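Local coordinates for replication protein B (Plasmid RSF1010, PDB 3H20) that serves as the primase for replication of its plasmid and probably builds short primers on single-stranded DNA from nucleoside triphosphates, with release of diphosphate, at residues K110-A115 against A181-A186; K249-G254 against K289-P294; V98-K103 against Y143-G148; R37-A42 against T48-R53. One frame throughout, in Å; residues are numbered along the deposited sequence.

Contact 1 of 4, residues K110-A115 against A181-A186; sequences KVADAA and ALVQQA
The loop that leaves strand 104-110 meets the beginning of helix 179-206 through V111 and A112, which face L182 and V183 on consecutive positions of the helix. The contact is wholly apolar, with no hydrogen bond between the segments, and the nearest CA atoms, those of V111 and V183, are 7.0 Å apart. V111 divides its two methyls between two partners. CG1 reaches the L182 methyl CD1 at 4.0 Å, and the two side chains meet at about a right angle, methyl against methyl rather than alongside. CG2 faces V183 CG2 at 4.1 Å. With chi1 of V111 at -63°, CG1 lies anti to the carbonyl carbon and CG2 is wedged between the backbone N and that carbon, which turns the two branches to different residues of the helix.

In the fold this is the corner where a four-stranded antiparallel sheet of the primase N-terminal domain hands its chain over toward helix 117-130, and helix 179-206 packs against the outgoing loop. The same V111 side chain also touches I123 of helix 117-130, so it is shared between the two helices and is buried.

V183 contributes CG2 alone. Its chi1 of 173° sets CG1 anti to the backbone N and brings CG2 over the loop, where it lies 4.1 Å from V111 O and 4.4 Å from A112 CB. Away from the helix, K110 NZ and D113 OD1 form a salt bridge of 3.3 Å, weak as a hydrogen bond, that joins two residues of the loop.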
loop_
_atom_site.group_PDB
_atom_site.type_symbol
_atom_site.label_atom_id
_atom_site.label_comp_id
_atom_site.label_asym_id
_atom_site.label_seq_id
_atom_site.Cartn_x
_atom_site.Cartn_y
_atom_site.Cartn_z
ATOM N N LYS A 110 12.984 -14.638 11.468
ATOM C CA LYS A 110 12.245 -14.469 12.712
ATOM C C LYS A 110 12.871 -13.313 13.491
ATOM O O LYS A 110 14.030 -13.396 13.922
ATOM C CB LYS A 110 12.278 -15.748 13.568
ATOM C CG LYS A 110 11.461 -15.629 14.886
ATOM C CD LYS A 110 11.415 -16.923 15.693
ATOM C CE LYS A 110 10.651 -16.683 17.013
ATOM N NZ LYS A 110 10.420 -17.928 17.808
ATOM N N VAL A 111 12.108 -12.231 13.659
ATOM C CA VAL A 111 12.616 -11.053 14.379
ATOM C C VAL A 111 12.207 -10.983 15.854
ATOM O O VAL A 111 12.820 -10.255 16.631
ATOM C CB VAL A 111 12.225 -9.732 13.656
ATOM C CG1 VAL A 111 12.876 -9.679 12.272
ATOM C CG2 VAL A 111 10.693 -9.582 13.565
ATOM N N ALA A 112 11.160 -11.727 16.222
ATOM C CA ALA A 112 10.575 -11.690 17.567
ATOM C C ALA A 112 9.637 -12.878 17.734
ATOM O O ALA A 112 9.275 -13.510 16.752
ATOM C CB ALA A 112 9.796 -10.378 17.782
ATOM N N ASP A 113 9.224 -13.169 18.966
ATOM C CA ASP A 113 8.203 -14.204 19.183
ATOM C C ASP A 113 6.841 -13.733 18.669
ATOM O O ASP A 113 6.042 -14.532 18.174
ATOM C CB ASP A 113 8.114 -14.594 20.659
ATOM C CG ASP A 113 9.380 -15.286 21.163
ATOM O OD1 ASP A 113 10.138 -15.868 20.350
ATOM O OD2 ASP A 113 9.603 -15.253 22.385
ATOM N N ALA A 114 6.594 -12.429 18.787
ATOM C CA ALA A 114 5.393 -11.802 18.228
ATOM C C ALA A 114 5.659 -10.342 17.849
ATOM O O ALA A 114 6.253 -9.584 18.630
ATOM C CB ALA A 114 4.232 -11.904 19.205
ATOM N N ALA A 115 5.236 -9.972 16.638
ATOM C CA ALA A 115 5.274 -8.581 16.167
ATOM C C ALA A 115 4.063 -8.302 15.280
ATOM O O ALA A 115 3.715 -9.117 14.435
ATOM C CB ALA A 115 6.569 -8.298 15.412
ATOM N N ALA A 181 16.889 -5.580 17.315
ATOM C CA ALA A 181 17.357 -4.333 16.675
ATOM C C ALA A 181 16.507 -3.892 15.470
ATOM O O ALA A 181 16.276 -2.693 15.268
ATOM C CB ALA A 181 18.844 -4.453 16.284
ATOM N N LEU A 182 16.052 -4.849 14.661
ATOM C CA LEU A 182 15.180 -4.539 13.531
ATOM C C LEU A 182 13.784 -4.059 13.986
ATOM O O LEU A 182 13.187 -3.182 13.344
ATOM C CB LEU A 182 15.040 -5.756 12.615
ATOM C CG LEU A 182 16.269 -6.123 11.777
ATOM C CD1 LEU A 182 16.158 -7.595 11.369
ATOM C CD2 LEU A 182 16.424 -5.213 10.565
ATOM N N VAL A 183 13.276 -4.644 15.070
ATOM C CA VAL A 183 12.023 -4.199 15.709
ATOM C C VAL A 183 12.180 -2.760 16.245
ATOM O O VAL A 183 11.289 -1.915 16.063
ATOM C CB VAL A 183 11.575 -5.165 16.846
ATOM C CG1 VAL A 183 10.369 -4.601 17.622
ATOM C CG2 VAL A 183 11.214 -6.551 16.276
ATOM N N GLN A 184 13.315 -2.482 16.881
ATOM C CA GLN A 184 13.615 -1.127 17.358
ATOM C C GLN A 184 13.676 -0.132 16.196
ATOM O O GLN A 184 13.112 0.963 16.292
ATOM C CB GLN A 184 14.950 -1.081 18.094
ATOM C CG GLN A 184 14.972 -1.706 19.453
ATOM C CD GLN A 184 16.384 -1.765 20.029
ATOM O OE1 GLN A 184 17.011 -2.822 20.028
ATOM N NE2 GLN A 184 16.889 -0.630 20.520
ATOM N N GLN A 185 14.378 -0.515 15.124
ATOM C CA GLN A 185 14.571 0.340 13.932
ATOM C C GLN A 185 13.237 0.694 13.274
ATOM O O GLN A 185 12.993 1.855 12.921
ATOM C CB GLN A 185 15.492 -0.359 12.915
ATOM C CG GLN A 185 15.717 0.406 11.609
ATOM C CD GLN A 185 16.622 -0.341 10.643
ATOM O OE1 GLN A 185 16.382 -1.502 10.322
ATOM N NE2 GLN A 185 17.671 0.326 10.179
ATOM N N ALA A 186 12.385 -0.314 13.103
ATOM C CA ALA A 186 11.052 -0.124 12.538
ATOM C C ALA A 186 10.242 0.872 13.363
ATOM O O ALA A 186 9.563 1.738 12.805
ATOM C CB ALA A 186 10.317 -1.465 12.430
#

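Contact 2 of 4, residues K249-G254 against K289-P294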
loop_
_atom_site.group_PDB
_atom_site.type_symbol
_atom_site.label_atom_id
_atom_site.label_comp_id
_atom_site.label_asym_id
_atom_site.label_seq_id
_atom_site.Cartn_x
_atom_site.Cartn_y
_atom_site.Cartn_z
ATOM N N LYS A 249 -13.150 31.969 -11.508
ATOM C CA LYS A 249 -12.482 30.737 -11.079
ATOM C C LYS A 249 -13.486 29.636 -10.739
ATOM O O LYS A 249 -13.366 28.517 -11.235
ATOM C CB LYS A 249 -11.538 31.002 -9.905
ATOM C CG LYS A 249 -10.168 31.515 -10.326
ATOM C CD LYS A 249 -9.542 32.378 -9.242
ATOM C CE LYS A 249 -8.030 32.524 -9.421
ATOM N NZ LYS A 249 -7.652 33.165 -10.716
ATOM N N LEU A 250 -14.478 29.972 -9.913
ATOM C CA LEU A 250 -15.585 29.068 -9.587
ATOM C C LEU A 250 -16.364 28.582 -10.819
ATOM O O LEU A 250 -16.668 27.393 -10.927
ATOM C CB LEU A 250 -16.541 29.722 -8.577
ATOM C CG LEU A 250 -16.305 29.462 -7.081
ATOM C CD1 LEU A 250 -14.935 29.953 -6.620
ATOM C CD2 LEU A 250 -17.426 30.101 -6.239
ATOM N N ALA A 251 -16.673 29.491 -11.744
ATOM C CA ALA A 251 -17.401 29.129 -12.974
ATOM C C ALA A 251 -16.570 28.242 -13.906
ATOM O O ALA A 251 -17.102 27.320 -14.528
ATOM C CB ALA A 251 -17.871 30.370 -13.711
ATOM N N SER A 252 -15.269 28.523 -13.994
ATOM C CA SER A 252 -14.344 27.708 -14.786
ATOM C C SER A 252 -14.214 26.286 -14.239
ATOM O O SER A 252 -13.895 25.352 -14.988
ATOM C CB SER A 252 -12.969 28.366 -14.841
ATOM O OG SER A 252 -12.975 29.470 -15.731
ATOM N N ARG A 253 -14.448 26.132 -12.937
ATOM C CA ARG A 253 -14.363 24.829 -12.271
ATOM C C ARG A 253 -15.732 24.135 -12.183
ATOM O O ARG A 253 -15.869 23.087 -11.548
ATOM C CB ARG A 253 -13.685 24.968 -10.898
ATOM C CG ARG A 253 -12.199 25.326 -11.010
ATOM C CD ARG A 253 -11.603 25.923 -9.730
ATOM N NE ARG A 253 -10.369 26.661 -10.029
ATOM C CZ ARG A 253 -9.651 27.368 -9.152
ATOM N NH1 ARG A 253 -10.017 27.455 -7.877
ATOM N NH2 ARG A 253 -8.550 27.992 -9.557
ATOM N N GLY A 254 -16.733 24.722 -12.842
ATOM C CA GLY A 254 -18.036 24.080 -13.032
ATOM C C GLY A 254 -19.160 24.498 -12.099
ATOM O O GLY A 254 -20.262 23.940 -12.166
ATOM N N LYS A 289 -21.189 38.563 -16.879
ATOM C CA LYS A 289 -19.915 38.946 -17.490
ATOM C C LYS A 289 -18.941 37.780 -17.520
ATOM O O LYS A 289 -18.267 37.551 -18.518
ATOM C CB LYS A 289 -19.289 40.128 -16.749
ATOM C CG LYS A 289 -19.945 41.469 -17.061
ATOM C CD LYS A 289 -18.974 42.636 -16.854
ATOM C CE LYS A 289 -18.442 42.713 -15.419
ATOM N NZ LYS A 289 -17.693 43.999 -15.175
ATOM N N VAL A 290 -18.895 37.047 -16.414
ATOM C CA VAL A 290 -18.052 35.870 -16.267
ATOM C C VAL A 290 -18.423 34.775 -17.279
ATOM O O VAL A 290 -17.545 34.211 -17.936
ATOM C CB VAL A 290 -18.134 35.366 -14.797
ATOM C CG1 VAL A 290 -17.812 33.882 -14.677
ATOM C CG2 VAL A 290 -17.228 36.222 -13.911
ATOM N N MET A 291 -19.723 34.504 -17.423
ATOM C CA MET A 291 -20.199 33.433 -18.306
ATOM C C MET A 291 -19.974 33.742 -19.795
ATOM O O MET A 291 -19.933 32.825 -20.617
ATOM C CB MET A 291 -21.675 33.102 -18.043
ATOM C CG MET A 291 -21.980 32.470 -16.658
ATOM S SD MET A 291 -20.992 30.989 -16.288
ATOM C CE MET A 291 -21.671 30.507 -14.695
ATOM N N GLY A 292 -19.807 35.025 -20.122
ATOM C CA GLY A 292 -19.526 35.461 -21.494
ATOM C C GLY A 292 -18.063 35.341 -21.916
ATOM O O GLY A 292 -17.748 35.458 -23.104
ATOM N N LEU A 293 -17.173 35.092 -20.957
ATOM C CA LEU A 293 -15.740 35.038 -21.251
ATOM C C LEU A 293 -15.404 33.752 -21.995
ATOM O O LEU A 293 -15.843 32.672 -21.586
ATOM C CB LEU A 293 -14.896 35.112 -19.976
ATOM C CG LEU A 293 -14.881 36.422 -19.190
ATOM C CD1 LEU A 293 -14.191 36.202 -17.873
ATOM C CD2 LEU A 293 -14.219 37.552 -19.990
ATOM N N PRO A 294 -14.612 33.872 -23.072
ATOM C CA PRO A 294 -14.108 32.716 -23.817
ATOM C C PRO A 294 -13.398 31.727 -22.886
ATOM O O PRO A 294 -13.587 30.519 -23.025
ATOM C CB PRO A 294 -13.099 33.326 -24.804
ATOM C CG PRO A 294 -13.412 34.776 -24.863
ATOM C CD PRO A 294 -14.128 35.156 -23.616
#
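In the C-terminal helical bundle, the end of helix 239-252 packs against the end of helix 279-291, with A251 set against V290 and M291. The CA atoms of A251 and M291 are the nearest across the segments, 7.4 Å apart, and on the side of 249-254 a single alanine methyl makes the contact. A251 CB lies 3.6 Å from V290 CG1 and 3.9 Å from M291 CE. V290 points toward the other helix with CG1 anti to its backbone N (chi1 155°), so this branch does the touching. M291 gets there differently: its CB points along the flank of the contact, and a bend at chi2 of -54° folds the thioether back until the terminal methyl meets A251. The sulfur follows at a longer distance, SD standing 4.1 Å from the same CB. A small residue is therefore held between a branched side chain and a long unbranched one, with no polar bond across.

Further helices close round the same methyl: A251 also touches I260 of helix 257-267 and V296 of helix 294-304, which places it in the core between these helices. R253 turns the other way, its NH1 in a salt bridge with E227 of helix 220-234, while the CB of K249 sits 4.1 Å above the plane of its guanidinium, over the centre.

Helix 239-252 ends in a Schellman motif, with G254 as the C-prime residue at a phi of 100°. The N of the residue after G254 bonds to L250 O, and G254 N donates to A251 O at 3.1 Å.

Contact 3 of 4, residues V98-K103 against Y143-G148; sequences VETSPK and YGRLAG. With DPO (diphosphate), chain E.
V98 and T100 pack against R145 by van der Waals contact, and no hydrogen bond joins the two segments. The CA of T100 stands 6.9 Å from that of R145, and the CA of V98 6.8 Å from that of A147, wider than paired strands allow. T100 makes the closest carbon-to-carbon approach with its methyl: CG2 lies 3.8 Å from R145 CG, at the root of the arginine, and the side chains cross at about a right angle. V98 CG1 meets the backbone side of the arginine, 4.2 Å from R145 O and 4.4 Å from R145 CB, so both residues brace the backbone end of the arginine and not its charged tip.

The polar contacts belong to that tip. R145 is bent at chi2 (-67°), which lifts its guanidinium past T100 to the diphosphate. NH1 donates a nearly straight hydrogen bond to the bridging oxygen O4 of the diphosphate, 3.0 Å long at 170°, while O3 lies in the guanidinium plane at its edge. NH2 is held by a salt bridge to D60, which fixes the turn of the group. With a lysine in place of R145, a single ammonium would be unlikely to serve D60 and the diphosphate O4 together, and one of them would probably lose its mate.

Within segment 98-103, K103 N donates to E99 OE2 at 3.0 Å, and OE2 accepts with the lone pair that faces away from OE1.

Strands 96-99 and 144-145 belong to different antiparallel sheets, and the diphosphate is bound beside this junction by R145 together with Y62, N151 and K153, consistent with a primase nucleotide or product site.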
loop_
_atom_site.group_PDB
_atom_site.type_symbol
_atom_site.label_atom_id
_atom_site.label_comp_id
_atom_site.label_asym_id
_atom_site.label_seq_id
_atom_site.Cartn_x
_atom_site.Cartn_y
_atom_site.Cartn_z
ATOM N N VAL A 98 14.288 -21.713 1.660
ATOM C CA VAL A 98 13.638 -22.543 0.657
ATOM C C VAL A 98 14.201 -22.204 -0.732
ATOM O O VAL A 98 14.264 -21.030 -1.123
ATOM C CB VAL A 98 12.090 -22.356 0.714
ATOM C CG1 VAL A 98 11.400 -22.947 -0.522
ATOM C CG2 VAL A 98 11.500 -22.981 2.014
ATOM N N GLU A 99 14.636 -23.229 -1.459
ATOM C CA GLU A 99 15.070 -23.064 -2.850
ATOM C C GLU A 99 13.851 -23.270 -3.752
ATOM O O GLU A 99 13.301 -24.369 -3.825
ATOM C CB GLU A 99 16.183 -24.056 -3.197
ATOM C CG GLU A 99 16.866 -23.816 -4.574
ATOM C CD GLU A 99 18.210 -24.546 -4.712
ATOM O OE1 GLU A 99 18.467 -25.485 -3.926
ATOM O OE2 GLU A 99 19.007 -24.196 -5.621
ATOM N N THR A 100 13.431 -22.207 -4.426
ATOM C CA THR A 100 12.191 -22.214 -5.216
ATOM C C THR A 100 12.411 -22.719 -6.635
ATOM O O THR A 100 11.516 -23.315 -7.251
ATOM C CB THR A 100 11.570 -20.801 -5.260
ATOM O OG1 THR A 100 12.533 -19.879 -5.773
ATOM C CG2 THR A 100 11.148 -20.359 -3.865
ATOM N N SER A 101 13.604 -22.444 -7.151
ATOM C CA SER A 101 14.105 -22.968 -8.410
ATOM C C SER A 101 15.635 -22.931 -8.285
ATOM O O SER A 101 16.154 -22.279 -7.368
ATOM C CB SER A 101 13.603 -22.138 -9.610
ATOM O OG SER A 101 13.973 -20.775 -9.499
ATOM N N PRO A 102 16.366 -23.629 -9.181
ATOM C CA PRO A 102 17.831 -23.654 -9.055
ATOM C C PRO A 102 18.513 -22.279 -8.901
ATOM O O PRO A 102 18.336 -21.384 -9.736
ATOM C CB PRO A 102 18.281 -24.357 -10.338
ATOM C CG PRO A 102 17.140 -25.239 -10.681
ATOM C CD PRO A 102 15.911 -24.452 -10.321
ATOM N N LYS A 103 19.289 -22.144 -7.821
ATOM C CA LYS A 103 20.053 -20.925 -7.489
ATOM C C LYS A 103 19.175 -19.757 -7.023
ATOM O O LYS A 103 19.675 -18.646 -6.841
ATOM C CB LYS A 103 20.972 -20.470 -8.650
ATOM C CG LYS A 103 21.789 -21.567 -9.334
ATOM C CD LYS A 103 23.243 -21.581 -8.881
ATOM C CE LYS A 103 24.022 -22.718 -9.544
ATOM N NZ LYS A 103 25.475 -22.703 -9.160
ATOM N N TYR A 143 2.724 -14.614 0.406
ATOM C CA TYR A 143 2.877 -16.065 0.352
ATOM C C TYR A 143 4.316 -16.434 -0.019
ATOM O O TYR A 143 4.896 -15.845 -0.937
ATOM C CB TYR A 143 1.915 -16.660 -0.686
ATOM C CG TYR A 143 0.575 -17.129 -0.156
ATOM C CD1 TYR A 143 0.497 -18.103 0.833
ATOM C CD2 TYR A 143 -0.615 -16.627 -0.678
ATOM C CE1 TYR A 143 -0.729 -18.560 1.310
ATOM C CE2 TYR A 143 -1.856 -17.081 -0.209
ATOM C CZ TYR A 143 -1.896 -18.047 0.792
ATOM O OH TYR A 143 -3.119 -18.510 1.252
ATOM N N GLY A 144 4.880 -17.403 0.693
ATOM C CA GLY A 144 6.049 -18.119 0.216
ATOM C C GLY A 144 5.708 -19.494 -0.322
ATOM O O GLY A 144 4.553 -19.919 -0.278
ATOM N N ARG A 145 6.717 -20.192 -0.831
ATOM C CA ARG A 145 6.532 -21.547 -1.339
ATOM C C ARG A 145 6.625 -22.574 -0.216
ATOM O O ARG A 145 7.429 -22.430 0.706
ATOM C CB ARG A 145 7.566 -21.858 -2.424
ATOM C CG ARG A 145 7.415 -21.021 -3.683
ATOM C CD ARG A 145 6.127 -21.356 -4.418
ATOM N NE ARG A 145 6.183 -20.971 -5.825
ATOM C CZ ARG A 145 5.994 -21.811 -6.838
ATOM N NH1 ARG A 145 6.064 -21.372 -8.087
ATOM N NH2 ARG A 145 5.735 -23.090 -6.602
ATOM N N LEU A 146 5.798 -23.611 -0.300
ATOM C CA LEU A 146 5.916 -24.760 0.591
ATOM C C LEU A 146 6.796 -25.844 -0.022
ATOM O O LEU A 146 6.573 -26.269 -1.156
ATOM C CB LEU A 146 4.535 -25.327 0.921
ATOM C CG LEU A 146 4.502 -26.521 1.877
ATOM C CD1 LEU A 146 4.874 -26.091 3.288
ATOM C CD2 LEU A 146 3.136 -27.188 1.859
ATOM N N ALA A 147 7.795 -26.287 0.734
ATOM C CA ALA A 147 8.736 -27.290 0.250
ATOM C C ALA A 147 8.048 -28.634 0.038
ATOM O O ALA A 147 7.056 -28.945 0.697
ATOM C CB ALA A 147 9.901 -27.435 1.216
ATOM N N GLY A 148 8.582 -29.428 -0.885
ATOM C CA GLY A 148 8.091 -30.800 -1.105
ATOM C C GLY A 148 7.238 -30.961 -2.356
ATOM O O GLY A 148 6.669 -32.040 -2.596
HETATM P P1 DPO E . 6.007 -17.376 -7.441
HETATM O O1 DPO E . 6.521 -15.970 -8.035
HETATM O O2 DPO E . 4.537 -17.512 -7.753
HETATM O O3 DPO E . 6.470 -17.473 -6.003
HETATM O O4 DPO E . 6.816 -18.451 -8.340
HETATM P P2 DPO E . 8.423 -18.406 -8.523
HETATM O O5 DPO E . 8.684 -17.149 -9.318
HETATM O O6 DPO E . 8.953 -18.398 -7.103
HETATM O O7 DPO E . 8.734 -19.663 -9.292
#

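Contact 4 of 4, residues R37-A42 against T48-R53; sequences REWSAA and TPWLKR
This is an aromatic and apolar contact between an edge strand and a helix: W39 of strand 34-40 meets W50 and L51 of helix 48-56, two residues in succession on the helix. Strand 34-40 is an outermost strand of a four-stranded antiparallel sheet in the primase N-terminal domain, and the chain passes through the short helix 41-46 before returning to lay helix 48-56 beside it. S40 is the N-cap of helix 41-46; its side chain caps a backbone N of that helix, and its own N bonds to E43 OE1, the reciprocal pair of a capping box.

The indole of W39 works through its six-membered ring. CH2 is 3.8 Å from W50 CZ3 and 3.9 Å from W50 CE3, both near the plane of the W39 ring and at its edge. The two side chains cross at about a right angle. W50 extends with CG anti to its backbone N (chi1 -178°), which carries the benzo part of its indole out from the helix to this meeting point. L51 takes the neighbouring corner: CD2 is 4.2 Å from W39 CZ3, also at the ring edge, and the two side chains run past each other in opposite directions. L51 is buried, and I24 of the neighbouring strand 21-28 touches both it and W39.

The same strand as W39 also covers one face of the indole, from two residues back along the chain: R37 CB stands 3.6 Å above the plane of the W39 ring, displaced toward its rim.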
loop_
_atom_site.group_PDB
_atom_site.type_symbol
_atom_site.label_atom_id
_atom_site.label_comp_id
_atom_site.label_asym_id
_atom_site.label_seq_id
_atom_site.Cartn_x
_atom_site.Cartn_y
_atom_site.Cartn_z
ATOM N N ARG A 37 -6.910 -22.048 1.985
ATOM C CA ARG A 37 -7.449 -22.712 3.180
ATOM C C ARG A 37 -6.632 -22.351 4.416
ATOM O O ARG A 37 -5.423 -22.174 4.325
ATOM C CB ARG A 37 -7.459 -24.241 3.020
ATOM C CG ARG A 37 -7.961 -24.798 1.674
ATOM C CD ARG A 37 -9.376 -24.381 1.329
ATOM N NE ARG A 37 -10.348 -24.703 2.370
ATOM C CZ ARG A 37 -11.600 -24.256 2.379
ATOM N NH1 ARG A 37 -12.035 -23.465 1.405
ATOM N NH2 ARG A 37 -12.423 -24.594 3.364
ATOM N N GLU A 38 -7.292 -22.245 5.567
ATOM C CA GLU A 38 -6.590 -22.050 6.835
ATOM C C GLU A 38 -6.638 -23.332 7.664
ATOM O O GLU A 38 -7.724 -23.866 7.939
ATOM C CB GLU A 38 -7.170 -20.875 7.634
ATOM C CG GLU A 38 -6.340 -20.531 8.884
ATOM C CD GLU A 38 -7.064 -19.595 9.838
ATOM O OE1 GLU A 38 -7.384 -18.450 9.445
ATOM O OE2 GLU A 38 -7.320 -20.010 10.988
ATOM N N TRP A 39 -5.453 -23.798 8.062
ATOM C CA TRP A 39 -5.267 -25.112 8.692
ATOM C C TRP A 39 -4.221 -25.076 9.813
ATOM O O TRP A 39 -3.208 -24.387 9.681
ATOM C CB TRP A 39 -4.757 -26.114 7.642
ATOM C CG TRP A 39 -5.772 -26.569 6.606
ATOM C CD1 TRP A 39 -7.115 -26.706 6.772
ATOM C CD2 TRP A 39 -5.485 -27.002 5.266
ATOM N NE1 TRP A 39 -7.692 -27.174 5.608
ATOM C CE2 TRP A 39 -6.710 -27.370 4.673
ATOM C CE3 TRP A 39 -4.303 -27.112 4.510
ATOM C CZ2 TRP A 39 -6.800 -27.829 3.349
ATOM C CZ3 TRP A 39 -4.392 -27.573 3.192
ATOM C CH2 TRP A 39 -5.637 -27.929 2.631
ATOM N N SER A 40 -4.439 -25.846 10.883
ATOM C CA SER A 40 -3.358 -26.121 11.847
ATOM C C SER A 40 -2.227 -26.873 11.136
ATOM O O SER A 40 -2.432 -27.414 10.046
ATOM C CB SER A 40 -3.872 -26.947 13.038
ATOM O OG SER A 40 -4.341 -28.218 12.615
ATOM N N ALA A 41 -1.039 -26.895 11.735
ATOM C CA ALA A 41 0.058 -27.712 11.222
ATOM C C ALA A 41 -0.360 -29.183 11.016
ATOM O O ALA A 41 -0.033 -29.787 9.988
ATOM C CB ALA A 41 1.295 -27.611 12.150
ATOM N N ALA A 42 -1.099 -29.744 11.979
ATOM C CA ALA A 42 -1.617 -31.114 11.882
ATOM C C ALA A 42 -2.531 -31.295 10.667
ATOM O O ALA A 42 -2.495 -32.348 9.995
ATOM C CB ALA A 42 -2.359 -31.501 13.178
ATOM N N THR A 48 -1.854 -33.530 2.936
ATOM C CA THR A 48 -0.744 -33.736 2.003
ATOM C C THR A 48 -1.141 -34.559 0.747
ATOM O O THR A 48 -0.746 -34.203 -0.368
ATOM C CB THR A 48 0.501 -34.291 2.722
ATOM O OG1 THR A 48 0.930 -33.333 3.703
ATOM C CG2 THR A 48 1.674 -34.515 1.746
ATOM N N PRO A 49 -1.926 -35.642 0.918
ATOM C CA PRO A 49 -2.378 -36.347 -0.286
ATOM C C PRO A 49 -3.114 -35.421 -1.261
ATOM O O PRO A 49 -2.844 -35.462 -2.452
ATOM C CB PRO A 49 -3.336 -37.412 0.270
ATOM C CG PRO A 49 -2.805 -37.705 1.628
ATOM C CD PRO A 49 -2.393 -36.323 2.143
ATOM N N TRP A 50 -4.030 -34.592 -0.759
ATOM C CA TRP A 50 -4.769 -33.683 -1.644
ATOM C C TRP A 50 -3.834 -32.663 -2.319
ATOM O O TRP A 50 -3.967 -32.401 -3.517
ATOM C CB TRP A 50 -5.909 -32.977 -0.902
ATOM C CG TRP A 50 -6.709 -32.070 -1.786
ATOM C CD1 TRP A 50 -7.486 -32.429 -2.853
ATOM C CD2 TRP A 50 -6.793 -30.645 -1.694
ATOM N NE1 TRP A 50 -8.054 -31.317 -3.422
ATOM C CE2 TRP A 50 -7.650 -30.209 -2.727
ATOM C CE3 TRP A 50 -6.222 -29.692 -0.835
ATOM C CZ2 TRP A 50 -7.954 -28.856 -2.932
ATOM C CZ3 TRP A 50 -6.529 -28.341 -1.036
ATOM C CH2 TRP A 50 -7.387 -27.942 -2.078
ATOM N N LEU A 51 -2.899 -32.099 -1.550
ATOM C CA LEU A 51 -1.934 -31.117 -2.079
ATOM C C LEU A 51 -1.048 -31.710 -3.178
ATOM O O LEU A 51 -0.785 -31.051 -4.182
ATOM C CB LEU A 51 -1.062 -30.511 -0.957
ATOM C CG LEU A 51 -1.782 -29.697 0.145
ATOM C CD1 LEU A 51 -0.789 -29.310 1.240
ATOM C CD2 LEU A 51 -2.479 -28.454 -0.413
ATOM N N LYS A 52 -0.590 -32.950 -2.990
ATOM C CA LYS A 52 0.146 -33.651 -4.057
ATOM C C LYS A 52 -0.702 -33.884 -5.310
ATOM O O LYS A 52 -0.207 -33.743 -6.423
ATOM C CB LYS A 52 0.667 -34.999 -3.576
ATOM C CG LYS A 52 1.731 -34.917 -2.514
ATOM C CD LYS A 52 1.671 -36.175 -1.689
ATOM C CE LYS A 52 2.842 -37.064 -1.960
ATOM N NZ LYS A 52 3.898 -36.788 -0.952
ATOM N N ARG A 53 -1.966 -34.259 -5.126
ATOM C CA ARG A 53 -2.903 -34.415 -6.260
ATOM C C ARG A 53 -2.989 -33.104 -7.045
ATOM O O ARG A 53 -2.808 -33.081 -8.268
ATOM C CB ARG A 53 -4.292 -34.854 -5.761
ATOM C CG ARG A 53 -5.419 -34.837 -6.833
ATOM C CD ARG A 53 -6.718 -35.442 -6.287
ATOM N NE ARG A 53 -7.794 -35.476 -7.282
ATOM C CZ ARG A 53 -7.965 -36.448 -8.175
ATOM N NH1 ARG A 53 -7.125 -37.479 -8.207
ATOM N NH2 ARG A 53 -8.975 -36.392 -9.039
#

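In the fold
Contacts 1, 3 and 4 all fall within the N-terminal primase domain, whereas contact 2 lies in the C-terminal helical part, its centre 57 to 66 Å from the other three. Contacts 3 and 4 are closest, with centres about 17 Å and nearest atoms about 5 Å apart without touching; they reach the two outer strands, 144-145 and 34-40, of one sheet. Contact 3 alone includes a residue of the diphosphate pocket. Contact 1 lies just past strand 104-110, in the sheet that contact 3 also reaches through strand 96-99, about 24 Å from contact 3 between centres. Along the chain the segments of contacts 1 and 3 alternate, while contact 4 closes before either begins.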